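Local coordinates for protein DNA polymerase (Pyrobaculum calidifontis, PDB 5MDN) that probably catalyses template-directed extension of DNA from deoxyribonucleoside triphosphates, releasing diphosphate, as a family B DNA polymerase of a hyperthermophilic archaeon, at residues L310-G313 and H314-Y317; P426-M429 and M430-L434; Y526-E529 and V530-V534; L597-A601 and K602-A606; K669-L672 and D673-I676. All coordinates share one frame; numbering follows the deposited sequence.

Contact 1: L310-G313 and H314-Y317; sequences LIPG and HKVY
I311 meets K315 across a type I beta turn, P312-G313-H314-K315, which leads the loop after helix 293-299 into the short helix 316-320. The turn lies beside the metal site of the exonuclease domain (106-296), whose D169 and D236 are magnesium ligands seen in a structure of this protein. From I311 it is the CG2 branch that faces the turn, 4.1 Å from the carbonyl O of K315. The other branch, CG1, stands anti to the carbonyl carbon (chi1 -85°) and leads away, and the residue also packs on T328 and Y332 of helix 326-356, a buried setting that suits a branched aliphatic chain. P312 opens the turn, and its O accepts the N-H of K315 at 2.8 Å, with the donor tilted 27° from the carbonyl plane. Its ring fixes the phi of the residue that enters the turn and offers CB, 3.6 Å from H314 NE2, obliquely to the imidazole. G313 fills the second position, where a CB could be accommodated, and its O faces the CG1 branch of V316. The buried V316 side chain lies about 5 Å from a bound magnesium ion and about 9 Å from that of D169. H314 suits its place because its flat ring can meet Y732 and W678 edge to face. K315 CG lies 3.3 Å above one face of the H314 ring, offset toward the rim.

Contact 2: P426-M429 and M430-L434; sequences PNIM and MKYNL
I428 and L434 make the close apolar part of this helix end, I428 CG2 lying 3.7 Å from L434 CD2. P426-I428 belong to motif A of family B polymerases (DxxSLYPSI), and the helix carrying it, 424-431, stops here after i to i+4 bonds such as M430 N to P426 O, 2.8 Å. On the buried side I428 also packs on F537 and I541 of helix 528-551, while M429 fills the space toward L518 with its flexible thioether. Y432 turns a ring edge to the I428 carbonyl and stacks on F537. The looser, solvent side carries K431, whose chain runs out from the helix and bends only at its last torsion, fitting an exposed place. M430 is intermediate: with CG anti to the carbonyl carbon (chi1 -73°), its CE curls back to 4.0 Å from P426 CB. In the closing Schellman motif L434 N gives its hydrogen to M429 O at 3.1 Å, on a lone pair, and N433 N bonds weakly to M430 O. N433, with positive phi, suits the C-prime place because asparagine tolerates it, its amide bonding R462 O and G467 N. The Schellman bonds and the N433 amide thus satisfy polar atoms while I428, M429 and L434 stay buried.

Contact 3: Y526-E529 and V530-V534; sequences YKKE and VAESV
K527 O receives two weak bonds, from V530 N and from A531 N at 3.4 Å, where the backbone turns from extended to helix. One step on, E532 N bonds K528 O at 3.0 Å, close to straight at 175°. E529 O is gripped twice, by S533 N at 3.1 Å and by S533 OG at 2.6 Å. K527 stands at the N-cap of helix 528-551, a palm helix leading toward the hairpin with the family's YGDTDS signature; the A531, E532 and S533 N bonds are its first i to i+4 links, that of V530 an i to i+3 bond beside the cap. Serine suits its place because OG, anti to the carbonyl carbon (chi1 -61°), reaches back one turn. V530 lays CG2 3.6 Å from K527 CB and is buried against F461. E532 extends back along the helix so that OE2 rests 3.5 Å from K528 CG; K528 NZ is 4.7 Å from OE2, beyond a salt bridge. Replacing E532 by an alanine would probably leave H459 NE2 without its weak acceptor, OE1, and the K528 methylenes freer to turn. Acidic E529 in the first turn probably interacts favourably with the helix dipole.

Contact 4: L597-A601 and K602-A606; sequences LFTEA and KKRYA
In the beta hairpin of strands 595-598 and 605-609, L597 and A606 form an antiparallel hydrogen-bonded pair: L597 N to A606 O is 2.9 Å and A606 N to L597 O 3.1 Å. Both side chains lie on the sheet face packed on helix 628-643, where a leucine beside a small alanine suits the buried space. F598 and Y605 are the non-hydrogen-bonded pair on the other face. Y605 CB sits over the F598 ring, 4.0 Å from its centroid and 10° off the normal, a CH-pi contact, while the two rings are inclined at 34°. The backbone of the pair sets CB there, and chi1 of Y605 (70°, CG between the backbone N and the carbonyl carbon) only directs the phenol toward F565, met edge to face. K602 O approaches the edge of the F598 ring, 3.5 Å from CE2. An alanine in place of F598 is likely to open a gap under Y605 CB and leave the Y605 side chain freer to shift. Toward the loop, T599 N bonds R604 O only weakly, and E600 OE1 stands 4.3 Å from K602 NZ, beyond a salt bridge, as suits charged residues on an exposed turn. K603 centres an inverse gamma turn. K602-Y605 spells the KKRY motif of family B polymerases, which in relatives lies against the primer-template duplex.

Contact 5: K669-L672 and D673-I676; sequences KFDL and DDLI
F670 and L675 make the main apolar contact: L675 CD1 comes over one face of the phenyl ring, 3.7 Å from its centroid and 21° off the normal, a CH-pi contact. F670 CG lies between the backbone N and the carbonyl carbon (chi1 54°), which folds the ring back over the turn, where a flat aromatic offers a broad face to the leucine methyl. L672 adds its CD1, 4.4 Å from L675 CD1, and its CG to the CD1 of I676; L675 and I676 are buried, as suits aliphatic chains. Among the backbone bonds, D674 N reaches D671 O at 3.2 Å and L675 N reaches L672 O at 2.8 Å. I676 N to D673 O is weak. Three aspartates bring like charges together. D671 OD2 lies 3.7 Å from D673 OD2, the carboxylate planes 57° apart, and D674 OD2 is 4.5 Å from D671 OD2. Such crowding may raise the pKa of one of them somewhat, solvent and the long, weak ion pair of D673 with K315 easing the repulsion. The bonds from residue i+3 back to i mark consecutive beta turns with helical backbone angles, an irregular turn in the loop between helices 647-666 and 693-697 of the thumb.

In the fold
The five contacts come in series along the chain, and they form two touching pairs and one separate hairpin. Contacts 2 and 3 lie with centres about 12 Å apart, M429 and L434 packing on V534 and V530, so helices 424-431 and 528-551 are joined in the palm. Contacts 1 and 5, with centres about 14 Å apart, meet where H314, K315 and P312 face D673; this ties the region beside the exonuclease metal site to the thumb across hundreds of residues. The two pairs lie on opposite sides of the chain's centre. Contact 4, in the sheet containing strands 595-598 and 605-609, stands between them, its nearest atoms about 17 Å from contacts 2 and 3 and about 19 Å from contact 5.

Contact 1: L310-G313 and H314-Y317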
# COMPACT_ATOMS: atom_id res chain seq x y z
N LEU A 310 15.06 -19.65 -10.65
CA LEU A 310 14.56 -18.42 -11.26
C LEU A 310 14.38 -18.64 -12.76
O LEU A 310 15.36 -18.85 -13.48
CB LEU A 310 15.50 -17.24 -11.01
CG LEU A 310 15.45 -16.63 -9.61
CD1 LEU A 310 16.48 -15.53 -9.47
CD2 LEU A 310 14.05 -16.09 -9.34
N ILE A 311 13.13 -18.59 -13.21
CA ILE A 311 12.80 -18.68 -14.63
C ILE A 311 12.51 -17.27 -15.14
O ILE A 311 11.86 -16.48 -14.45
CB ILE A 311 11.59 -19.61 -14.87
CG1 ILE A 311 12.01 -21.08 -14.97
CG2 ILE A 311 10.81 -19.20 -16.12
CD1 ILE A 311 12.62 -21.65 -13.72
N PRO A 312 12.99 -16.90 -16.34
CA PRO A 312 12.51 -15.66 -16.96
C PRO A 312 11.01 -15.73 -17.20
O PRO A 312 10.55 -16.51 -18.04
CB PRO A 312 13.30 -15.58 -18.27
CG PRO A 312 13.75 -16.98 -18.54
CD PRO A 312 13.96 -17.61 -17.19
N GLY A 313 10.25 -14.93 -16.44
CA GLY A 313 8.80 -15.06 -16.42
C GLY A 313 8.14 -15.09 -17.78
O GLY A 313 7.12 -15.75 -17.97
N HIS A 314 8.70 -14.36 -18.75
CA HIS A 314 8.12 -14.33 -20.09
C HIS A 314 8.23 -15.66 -20.83
O HIS A 314 7.74 -15.75 -21.97
CB HIS A 314 8.78 -13.23 -20.91
CG HIS A 314 10.23 -13.46 -21.20
ND1 HIS A 314 10.70 -13.78 -22.46
CD2 HIS A 314 11.32 -13.42 -20.40
CE1 HIS A 314 12.01 -13.92 -22.41
NE2 HIS A 314 12.41 -13.71 -21.17
N LYS A 315 8.84 -16.69 -20.25
CA LYS A 315 9.00 -17.99 -20.90
C LYS A 315 8.52 -19.12 -20.00
O LYS A 315 9.23 -20.10 -19.75
CB LYS A 315 10.45 -18.23 -21.30
CG LYS A 315 11.04 -17.16 -22.20
CD LYS A 315 12.45 -17.53 -22.63
CE LYS A 315 12.55 -17.66 -24.14
NZ LYS A 315 13.93 -18.01 -24.58
N VAL A 316 7.29 -19.03 -19.49
CA VAL A 316 6.74 -20.18 -18.79
C VAL A 316 6.15 -21.18 -19.79
O VAL A 316 6.10 -22.38 -19.51
CB VAL A 316 5.70 -19.77 -17.73
CG1 VAL A 316 6.14 -18.52 -16.99
CG2 VAL A 316 4.33 -19.58 -18.35
N TYR A 317 5.69 -20.70 -20.95
CA TYR A 317 5.24 -21.62 -22.00
C TYR A 317 6.37 -22.52 -22.45
O TYR A 317 6.17 -23.72 -22.66
CB TYR A 317 4.67 -20.83 -23.18
CG TYR A 317 5.71 -20.18 -24.07
CD1 TYR A 317 6.25 -18.94 -23.75
CD2 TYR A 317 6.15 -20.80 -25.23
CE1 TYR A 317 7.20 -18.35 -24.56
CE2 TYR A 317 7.10 -20.22 -26.04
CZ TYR A 317 7.63 -18.99 -25.70
OH TYR A 317 8.57 -18.40 -26.51

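Contact 2: P426-M429 and M430-L434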
# COMPACT_ATOMS: atom_id res chain seq x y z
N PRO A 426 3.36 14.81 15.21
CA PRO A 426 2.33 14.76 16.27
C PRO A 426 2.66 15.67 17.45
O PRO A 426 1.77 16.35 17.97
CB PRO A 426 2.30 13.28 16.67
CG PRO A 426 2.77 12.56 15.46
CD PRO A 426 3.81 13.45 14.85
N ASN A 427 3.92 15.68 17.88
CA ASN A 427 4.34 16.57 18.96
C ASN A 427 4.01 18.02 18.64
O ASN A 427 3.42 18.73 19.47
CB ASN A 427 5.84 16.41 19.22
CG ASN A 427 6.15 15.65 20.49
OD1 ASN A 427 5.56 14.60 20.76
ND2 ASN A 427 7.06 16.19 21.29
N ILE A 428 4.41 18.49 17.46
CA ILE A 428 4.13 19.87 17.05
C ILE A 428 2.64 20.15 17.09
O ILE A 428 2.19 21.18 17.62
CB ILE A 428 4.72 20.13 15.66
CG1 ILE A 428 6.19 20.56 15.78
CG2 ILE A 428 3.93 21.20 14.93
CD1 ILE A 428 6.93 20.53 14.48
N MET A 429 1.83 19.24 16.54
CA MET A 429 0.40 19.49 16.44
C MET A 429 -0.30 19.39 17.79
O MET A 429 -1.30 20.08 18.02
CB MET A 429 -0.22 18.52 15.43
CG MET A 429 0.16 18.81 13.99
SD MET A 429 -0.66 17.76 12.79
CE MET A 429 0.18 16.20 13.06
N MET A 430 0.20 18.54 18.69
CA MET A 430 -0.38 18.47 20.03
C MET A 430 0.07 19.64 20.89
O MET A 430 -0.76 20.30 21.53
CB MET A 430 -0.03 17.14 20.70
CG MET A 430 -0.76 15.93 20.15
SD MET A 430 -0.23 14.37 20.87
CE MET A 430 1.50 14.33 20.41
N LYS A 431 1.38 19.91 20.92
CA LYS A 431 1.91 20.92 21.83
C LYS A 431 1.47 22.33 21.44
O LYS A 431 1.37 23.21 22.31
CB LYS A 431 3.44 20.82 21.85
CG LYS A 431 4.14 21.79 22.78
CD LYS A 431 5.65 21.58 22.71
CE LYS A 431 6.41 22.62 23.53
NZ LYS A 431 6.07 22.54 24.98
N TYR A 432 1.21 22.57 20.16
CA TYR A 432 0.75 23.87 19.69
C TYR A 432 -0.71 23.86 19.24
O TYR A 432 -1.21 24.90 18.80
CB TYR A 432 1.65 24.36 18.55
CG TYR A 432 3.07 24.59 19.00
CD1 TYR A 432 3.38 25.59 19.91
CD2 TYR A 432 4.11 23.79 18.52
CE1 TYR A 432 4.68 25.79 20.33
CE2 TYR A 432 5.41 23.99 18.94
CZ TYR A 432 5.69 24.99 19.84
OH TYR A 432 6.98 25.19 20.26
N ASN A 433 -1.39 22.72 19.36
CA ASN A 433 -2.84 22.63 19.14
C ASN A 433 -3.23 23.11 17.74
O ASN A 433 -4.13 23.93 17.56
CB ASN A 433 -3.60 23.40 20.22
CG ASN A 433 -5.04 22.97 20.34
OD1 ASN A 433 -5.33 21.86 20.79
ND2 ASN A 433 -5.96 23.85 19.95
N LEU A 434 -2.53 22.58 16.73
CA LEU A 434 -2.82 22.91 15.34
C LEU A 434 -3.92 22.00 14.81
O LEU A 434 -3.85 20.77 14.98
CB LEU A 434 -1.56 22.78 14.48
CG LEU A 434 -0.46 23.84 14.56
CD1 LEU A 434 -0.81 24.98 15.51
CD2 LEU A 434 0.86 23.21 14.95

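Contact 3: Y526-E529 and V530-V534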
# COMPACT_ATOMS: atom_id res chain seq x y z
N TYR A 526 -8.47 18.84 5.36
CA TYR A 526 -7.38 19.62 4.77
C TYR A 526 -7.57 21.10 5.06
O TYR A 526 -8.65 21.66 4.84
CB TYR A 526 -7.31 19.40 3.26
CG TYR A 526 -6.38 20.37 2.57
CD1 TYR A 526 -5.00 20.28 2.73
CD2 TYR A 526 -6.88 21.39 1.78
CE1 TYR A 526 -4.15 21.18 2.10
CE2 TYR A 526 -6.04 22.29 1.15
CZ TYR A 526 -4.68 22.18 1.32
OH TYR A 526 -3.83 23.07 0.70
N LYS A 527 -6.52 21.73 5.57
CA LYS A 527 -6.46 23.19 5.70
C LYS A 527 -5.03 23.62 5.45
O LYS A 527 -4.11 23.15 6.14
CB LYS A 527 -6.95 23.65 7.07
CG LYS A 527 -6.99 25.16 7.23
CD LYS A 527 -8.07 25.76 6.35
CE LYS A 527 -9.37 25.98 7.11
NZ LYS A 527 -9.23 27.06 8.12
N LYS A 528 -4.83 24.50 4.46
CA LYS A 528 -3.48 24.87 4.05
C LYS A 528 -2.70 25.51 5.19
O LYS A 528 -1.51 25.23 5.38
CB LYS A 528 -3.54 25.81 2.85
CG LYS A 528 -2.17 26.23 2.34
CD LYS A 528 -2.28 27.14 1.13
CE LYS A 528 -2.77 28.52 1.55
NZ LYS A 528 -2.91 29.44 0.38
N GLU A 529 -3.36 26.37 5.97
CA GLU A 529 -2.66 27.08 7.04
C GLU A 529 -2.22 26.15 8.16
O GLU A 529 -1.28 26.49 8.90
CB GLU A 529 -3.55 28.19 7.61
CG GLU A 529 -3.89 29.28 6.61
CD GLU A 529 -5.18 29.01 5.86
OE1 GLU A 529 -5.70 27.88 5.98
OE2 GLU A 529 -5.66 29.91 5.15
N VAL A 530 -2.85 24.99 8.31
CA VAL A 530 -2.39 24.01 9.28
C VAL A 530 -1.09 23.37 8.81
O VAL A 530 -0.09 23.34 9.54
CB VAL A 530 -3.47 22.95 9.55
CG1 VAL A 530 -3.01 21.97 10.62
CG2 VAL A 530 -4.77 23.62 9.97
N ALA A 531 -1.09 22.84 7.58
CA ALA A 531 0.11 22.21 7.04
C ALA A 531 1.29 23.17 7.04
O ALA A 531 2.39 22.82 7.49
CB ALA A 531 -0.17 21.69 5.62
N GLU A 532 1.09 24.39 6.54
CA GLU A 532 2.17 25.36 6.50
C GLU A 532 2.66 25.72 7.89
O GLU A 532 3.85 25.99 8.08
CB GLU A 532 1.71 26.62 5.75
CG GLU A 532 1.51 26.40 4.26
CD GLU A 532 1.04 27.65 3.54
OE1 GLU A 532 0.68 28.63 4.22
OE2 GLU A 532 1.04 27.65 2.29
N SER A 533 1.76 25.74 8.88
CA SER A 533 2.19 26.00 10.25
C SER A 533 2.98 24.83 10.83
O SER A 533 3.93 25.04 11.59
CB SER A 533 0.98 26.31 11.13
OG SER A 533 0.30 27.47 10.66
N VAL A 534 2.59 23.60 10.48
CA VAL A 534 3.32 22.43 10.97
C VAL A 534 4.74 22.41 10.40
O VAL A 534 5.70 22.11 11.12
CB VAL A 534 2.55 21.14 10.64
CG1 VAL A 534 3.36 19.92 11.06
CG2 VAL A 534 1.20 21.14 11.33

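Contact 4: L597-A601 and K602-A606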
# COMPACT_ATOMS: atom_id res chain seq x y z
N LEU A 597 25.85 6.61 -0.97
CA LEU A 597 26.19 7.31 -2.21
C LEU A 597 25.04 8.23 -2.59
O LEU A 597 23.96 7.77 -2.98
CB LEU A 597 26.47 6.30 -3.33
CG LEU A 597 26.53 6.86 -4.75
CD1 LEU A 597 27.69 7.83 -4.91
CD2 LEU A 597 26.64 5.71 -5.72
N PHE A 598 25.27 9.54 -2.49
CA PHE A 598 24.35 10.54 -3.01
C PHE A 598 24.74 10.88 -4.44
O PHE A 598 25.85 11.35 -4.69
CB PHE A 598 24.35 11.80 -2.14
CG PHE A 598 23.48 11.71 -0.92
CD1 PHE A 598 23.98 11.23 0.28
CD2 PHE A 598 22.16 12.12 -0.97
CE1 PHE A 598 23.18 11.15 1.41
CE2 PHE A 598 21.35 12.04 0.15
CZ PHE A 598 21.86 11.56 1.34
N THR A 599 23.82 10.64 -5.38
CA THR A 599 24.09 10.94 -6.78
C THR A 599 23.73 12.37 -7.14
O THR A 599 24.40 12.99 -7.97
CB THR A 599 23.32 9.97 -7.68
OG1 THR A 599 21.91 10.12 -7.46
CG2 THR A 599 23.72 8.53 -7.39
N GLU A 600 22.67 12.91 -6.54
CA GLU A 600 22.22 14.27 -6.80
C GLU A 600 22.00 14.98 -5.47
O GLU A 600 22.11 14.39 -4.40
CB GLU A 600 20.93 14.26 -7.63
CG GLU A 600 21.08 13.52 -8.96
CD GLU A 600 19.76 13.22 -9.63
OE1 GLU A 600 18.70 13.63 -9.11
OE2 GLU A 600 19.79 12.56 -10.70
N ALA A 601 21.69 16.27 -5.55
CA ALA A 601 21.48 17.08 -4.35
C ALA A 601 20.05 16.98 -3.84
O ALA A 601 19.44 17.98 -3.45
CB ALA A 601 21.84 18.53 -4.65
N LYS A 602 19.49 15.77 -3.83
CA LYS A 602 18.15 15.51 -3.30
C LYS A 602 18.22 14.27 -2.42
O LYS A 602 19.31 13.84 -2.03
CB LYS A 602 17.15 15.34 -4.44
CG LYS A 602 17.78 15.44 -5.82
CD LYS A 602 16.83 15.11 -6.96
CE LYS A 602 16.18 16.36 -7.54
NZ LYS A 602 15.19 16.00 -8.61
N LYS A 603 17.07 13.69 -2.08
CA LYS A 603 17.04 12.40 -1.40
C LYS A 603 17.04 11.27 -2.43
O LYS A 603 16.13 10.46 -2.54
CB LYS A 603 15.85 12.30 -0.45
CG LYS A 603 15.91 11.08 0.46
CD LYS A 603 14.74 11.00 1.43
CE LYS A 603 14.79 9.69 2.22
NZ LYS A 603 15.94 9.62 3.17
N ARG A 604 18.11 11.25 -3.22
CA ARG A 604 18.37 10.20 -4.20
C ARG A 604 19.70 9.55 -3.80
O ARG A 604 20.76 10.14 -4.02
CB ARG A 604 18.42 10.76 -5.61
CG ARG A 604 18.79 9.74 -6.66
CD ARG A 604 17.76 8.63 -6.68
NE ARG A 604 17.97 7.65 -7.73
CZ ARG A 604 18.62 6.50 -7.56
NH1 ARG A 604 19.12 6.18 -6.37
NH2 ARG A 604 18.76 5.66 -8.57
N TYR A 605 19.64 8.36 -3.22
CA TYR A 605 20.84 7.74 -2.70
C TYR A 605 20.68 6.23 -2.67
O TYR A 605 19.57 5.69 -2.73
CB TYR A 605 21.18 8.26 -1.29
CG TYR A 605 20.21 7.80 -0.22
CD1 TYR A 605 19.04 8.50 0.03
CD2 TYR A 605 20.49 6.67 0.55
CE1 TYR A 605 18.16 8.08 1.02
CE2 TYR A 605 19.61 6.25 1.54
CZ TYR A 605 18.45 6.96 1.76
OH TYR A 605 17.58 6.54 2.74
N ALA A 606 21.83 5.55 -2.60
CA ALA A 606 21.90 4.13 -2.29
C ALA A 606 22.70 3.95 -1.01
O ALA A 606 23.59 4.74 -0.70
CB ALA A 606 22.55 3.35 -3.43

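Contact 5: K669-L672 and D673-I676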
# COMPACT_ATOMS: atom_id res chain seq x y z
N LYS A 669 28.71 -13.60 -26.15
CA LYS A 669 28.48 -14.59 -25.10
C LYS A 669 27.29 -14.19 -24.22
O LYS A 669 27.14 -14.70 -23.11
CB LYS A 669 29.71 -14.75 -24.21
CG LYS A 669 29.73 -16.03 -23.39
CD LYS A 669 30.64 -15.91 -22.19
CE LYS A 669 30.05 -14.85 -21.26
NZ LYS A 669 30.73 -14.73 -19.94
N PHE A 670 26.44 -13.30 -24.71
CA PHE A 670 25.29 -12.88 -23.92
C PHE A 670 24.19 -13.93 -23.96
O PHE A 670 24.10 -14.75 -24.87
CB PHE A 670 24.76 -11.54 -24.44
CG PHE A 670 24.46 -11.53 -25.91
CD1 PHE A 670 23.27 -12.05 -26.39
CD2 PHE A 670 25.37 -11.03 -26.81
CE1 PHE A 670 22.99 -12.05 -27.74
CE2 PHE A 670 25.11 -11.03 -28.17
CZ PHE A 670 23.91 -11.54 -28.63
N ASP A 671 23.34 -13.89 -22.94
CA ASP A 671 22.05 -14.56 -22.99
C ASP A 671 21.05 -13.58 -23.59
O ASP A 671 21.02 -12.41 -23.22
CB ASP A 671 21.60 -15.00 -21.59
CG ASP A 671 20.30 -15.79 -21.62
OD1 ASP A 671 19.81 -16.10 -22.73
OD2 ASP A 671 19.78 -16.10 -20.53
N LEU A 672 20.24 -14.07 -24.54
CA LEU A 672 19.38 -13.16 -25.28
C LEU A 672 18.33 -12.52 -24.39
O LEU A 672 17.98 -11.35 -24.60
CB LEU A 672 18.71 -13.90 -26.44
CG LEU A 672 17.99 -13.02 -27.46
CD1 LEU A 672 19.00 -12.25 -28.30
CD2 LEU A 672 17.09 -13.86 -28.36
N ASP A 673 17.84 -13.24 -23.38
CA ASP A 673 16.82 -12.71 -22.47
C ASP A 673 17.22 -11.36 -21.89
O ASP A 673 16.37 -10.49 -21.69
CB ASP A 673 16.55 -13.71 -21.35
CG ASP A 673 15.93 -15.00 -21.86
OD1 ASP A 673 15.20 -14.96 -22.87
OD2 ASP A 673 16.18 -16.06 -21.25
N ASP A 674 18.51 -11.18 -21.61
CA ASP A 674 18.97 -9.93 -21.01
C ASP A 674 18.89 -8.75 -21.98
O ASP A 674 18.99 -7.60 -21.54
CB ASP A 674 20.40 -10.09 -20.50
CG ASP A 674 20.53 -11.22 -19.48
OD1 ASP A 674 19.69 -11.29 -18.56
OD2 ASP A 674 21.47 -12.03 -19.61
N LEU A 675 18.73 -9.01 -23.28
CA LEU A 675 18.70 -7.94 -24.27
C LEU A 675 17.29 -7.46 -24.61
O LEU A 675 17.16 -6.45 -25.32
CB LEU A 675 19.40 -8.40 -25.55
CG LEU A 675 20.87 -8.81 -25.41
CD1 LEU A 675 21.51 -8.97 -26.78
CD2 LEU A 675 21.65 -7.81 -24.57
N ILE A 676 16.24 -8.14 -24.14
CA ILE A 676 14.88 -7.74 -24.47
C ILE A 676 14.51 -6.46 -23.73
O ILE A 676 14.84 -6.27 -22.55
CB ILE A 676 13.88 -8.88 -24.14
CG1 ILE A 676 13.92 -9.96 -25.23
CG2 ILE A 676 12.47 -8.34 -23.98
CD1 ILE A 676 15.04 -10.94 -25.12